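Local coordinates for L-asparaginase 1 (Escherichia coli, PDB 6NXC), which hydrolyses L-asparagine to L-aspartate and ammonium as an allosterically activated homotetrameric enzyme of the cytoplasm, at residues E340-R343 with K344-Q348. The protein carries 1 engineered substitution. Sequence-based numbering, arbitrary orientation.
Sequences ETIR and KAMSQ
Lys344 N, Ala345 N and Met346 N donate in turn to Glu340 O, Thr341 O and Ile342 O, three bonds from the N-H of residue i+4 to the C=O of residue i, the alpha-helical pattern. Lys344 N lies 3.0 Å from Glu340 O, with an N-H...O angle of 153°. Met346 N comes to 2.9 Å from Ile342 O, yet the angle there falls to 136°, so the last bond is the most bent. Beyond it the pattern changes: Ser347 N stands 4.0 Å from Arg343 O, and that carbonyl instead accepts a hydrogen bond from a water, at 2.8 Å from its oxygen. The same water lies 2.7 Å from Ser347 OG, bridging Arg343 and Ser347. Ser347 CB is turned with OG near +61° from the backbone N, which brings the hydroxyl to this water.

This is helix 339-346, the last of the chain, in the C-terminal domain of the asparaginase fold. Apolar contact within it joins Ile342 CG2 to Met346 CG at 4.4 Å, one turn apart. Separately, Met346 CG makes a close van der Waals approach to the carbonyl oxygen Ile342 O, at 3.3 Å. The Met346 chain bends at both chi2 and chi3. Its side chain packs on Leu329 and Leu332 of helix 322-333 and on Val288 of strand 286-291, while Ile342 meets Val286 on that strand, so this side of the helix faces both the neighbouring helix and the parallel sheet.

Arg343 runs extended from CG to NE, and its NH2 is hydrogen-bonded to the carbonyls of Ser281 and Ile285. Lys328 NZ donates to the backbone oxygens of Met346 and Gln348.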
ATOM      1  N   GLU B 340     -29.149 -12.774 -27.341  1.00 31.65           N
ATOM      2  CA  GLU B 340     -27.981 -13.690 -27.409  1.00 31.86           C
ATOM      3  C   GLU B 340     -26.727 -12.870 -27.658  1.00 31.98           C
ATOM      4  O   GLU B 340     -25.697 -13.155 -26.962  1.00 27.80           O
ATOM      5  CB  GLU B 340     -28.130 -14.743 -28.518  1.00 39.67           C
ATOM      6  CG  GLU B 340     -26.854 -15.495 -28.828  1.00 41.98           C
ATOM      7  CD  GLU B 340     -26.943 -16.400 -30.047  1.00 56.24           C
ATOM      8  OE1 GLU B 340     -28.052 -16.912 -30.298  1.00 59.55           O
ATOM      9  OE2 GLU B 340     -25.916 -16.546 -30.776  1.00 68.78           O
ATOM     10  N   THR B 341     -26.808 -11.823 -28.496  1.00 25.61           N
ATOM     11  CA  THR B 341     -25.630 -11.008 -28.833  1.00 23.59           C
ATOM     12  C   THR B 341     -25.245 -10.152 -27.623  1.00 23.84           C
ATOM     13  O   THR B 341     -24.046  -9.967 -27.435  1.00 24.17           O
ATOM     14  CB  THR B 341     -25.852 -10.094 -30.040  1.00 28.82           C
ATOM     15  OG1 THR B 341     -26.190 -10.906 -31.168  1.00 32.06           O
ATOM     16  CG2 THR B 341     -24.631  -9.277 -30.350  1.00 27.10           C
ATOM     17  N   ILE B 342     -26.226  -9.608 -26.916  1.00 22.57           N
ATOM     18  CA  ILE B 342     -25.905  -8.859 -25.651  1.00 24.62           C
ATOM     19  C   ILE B 342     -25.176  -9.761 -24.638  1.00 24.15           C
ATOM     20  O   ILE B 342     -24.158  -9.301 -24.003  1.00 23.44           O
ATOM     21  CB  ILE B 342     -27.162  -8.195 -25.077  1.00 20.64           C
ATOM     22  CG1 ILE B 342     -27.642  -7.153 -26.092  1.00 23.74           C
ATOM     23  CG2 ILE B 342     -26.838  -7.571 -23.760  1.00 20.24           C
ATOM     24  CD1 ILE B 342     -28.994  -6.606 -25.796  1.00 23.50           C
ATOM     25  N   ARG B 343     -25.643 -11.000 -24.473  1.00 25.09           N
ATOM     26  CA  ARG B 343     -25.069 -11.917 -23.481  1.00 27.25           C
ATOM     27  C   ARG B 343     -23.633 -12.147 -23.879  1.00 29.24           C
ATOM     28  O   ARG B 343     -22.769 -12.253 -22.984  1.00 28.44           O
ATOM     29  CB  ARG B 343     -25.869 -13.227 -23.334  1.00 24.08           C
ATOM     30  CG  ARG B 343     -27.208 -13.066 -22.617  1.00 26.75           C
ATOM     31  CD  ARG B 343     -28.098 -14.327 -22.669  1.00 26.74           C
ATOM     32  NE  ARG B 343     -29.270 -14.099 -21.823  1.00 29.00           N
ATOM     33  CZ  ARG B 343     -30.507 -14.529 -22.080  1.00 31.93           C
ATOM     34  NH1 ARG B 343     -30.748 -15.326 -23.108  1.00 31.83           N
ATOM     35  NH2 ARG B 343     -31.497 -14.285 -21.235  1.00 29.93           N
ATOM     36  N   LYS B 344     -23.386 -12.382 -25.171  1.00 27.63           N
ATOM     37  CA  LYS B 344     -22.011 -12.713 -25.601  1.00 24.20           C
ATOM     38  C   LYS B 344     -21.110 -11.483 -25.371  1.00 28.68           C
ATOM     39  O   LYS B 344     -19.952 -11.634 -24.995  1.00 22.68           O
ATOM     40  CB  LYS B 344     -22.026 -13.144 -27.077  1.00 31.41           C
ATOM     41  CG  LYS B 344     -20.709 -12.991 -27.817  1.00 43.58           C
ATOM     42  CD  LYS B 344     -20.604 -13.873 -29.079  1.00 49.69           C
ATOM     43  CE  LYS B 344     -19.221 -14.463 -29.266  1.00 53.73           C
ATOM     44  NZ  LYS B 344     -19.072 -15.049 -30.619  1.00 67.36           N
ATOM     45  N   ALA B 345     -21.597 -10.305 -25.706  1.00 18.74           N
ATOM     46  CA  ALA B 345     -20.817  -9.052 -25.693  1.00 19.76           C
ATOM     47  C   ALA B 345     -20.504  -8.698 -24.229  1.00 19.71           C
ATOM     48  O   ALA B 345     -19.405  -8.098 -23.989  1.00 21.86           O
ATOM     49  CB  ALA B 345     -21.591  -7.895 -26.306  1.00 21.50           C
ATOM     50  N   MET B 346     -21.349  -9.095 -23.306  1.00 21.40           N
ATOM     51  CA  MET B 346     -21.114  -8.709 -21.898  1.00 22.22           C
ATOM     52  C   MET B 346     -19.815  -9.375 -21.406  1.00 22.64           C
ATOM     53  O   MET B 346     -19.137  -8.769 -20.598  1.00 23.72           O
ATOM     54  CB  MET B 346     -22.299  -9.071 -20.988  1.00 22.55           C
ATOM     55  CG  MET B 346     -23.393  -8.083 -21.070  1.00 23.57           C
ATOM     56  SD  MET B 346     -22.901  -6.381 -20.713  1.00 23.81           S
ATOM     57  CE  MET B 346     -22.522  -6.531 -18.962  1.00 20.88           C
ATOM     58  N   SER B 347     -19.382 -10.516 -21.914  1.00 24.40           N
ATOM     59  CA  SER B 347     -18.096 -11.072 -21.408  1.00 25.65           C
ATOM     60  C   SER B 347     -16.931 -10.777 -22.367  1.00 24.67           C
ATOM     61  O   SER B 347     -15.846 -11.315 -22.175  1.00 25.79           O
ATOM     62  CB  SER B 347     -18.235 -12.561 -21.157  1.00 34.30           C
ATOM     63  OG  SER B 347     -18.565 -13.197 -22.366  1.00 34.94           O
ATOM     64  N   GLN B 348     -17.105  -9.932 -23.356  1.00 19.82           N
ATOM     65  CA  GLN B 348     -16.087  -9.563 -24.370  1.00 20.70           C
ATOM     66  C   GLN B 348     -15.470  -8.234 -23.931  1.00 18.61           C
ATOM     67  O   GLN B 348     -16.186  -7.394 -23.264  1.00 19.61           O
ATOM     68  CB  GLN B 348     -16.680  -9.462 -25.763  1.00 23.45           C
ATOM     69  CG  GLN B 348     -17.090 -10.757 -26.449  1.00 34.41           C
ATOM     70  CD  GLN B 348     -17.609 -10.527 -27.865  1.00 39.11           C
ATOM     71  OE1 GLN B 348     -17.500 -11.403 -28.715  1.00 56.20           O
ATOM     72  NE2 GLN B 348     -18.181  -9.367 -28.167  1.00 41.06           N
TER
HETATM   73  O   HOH W   1     -20.998 -14.367 -22.506  1.00 39.96           O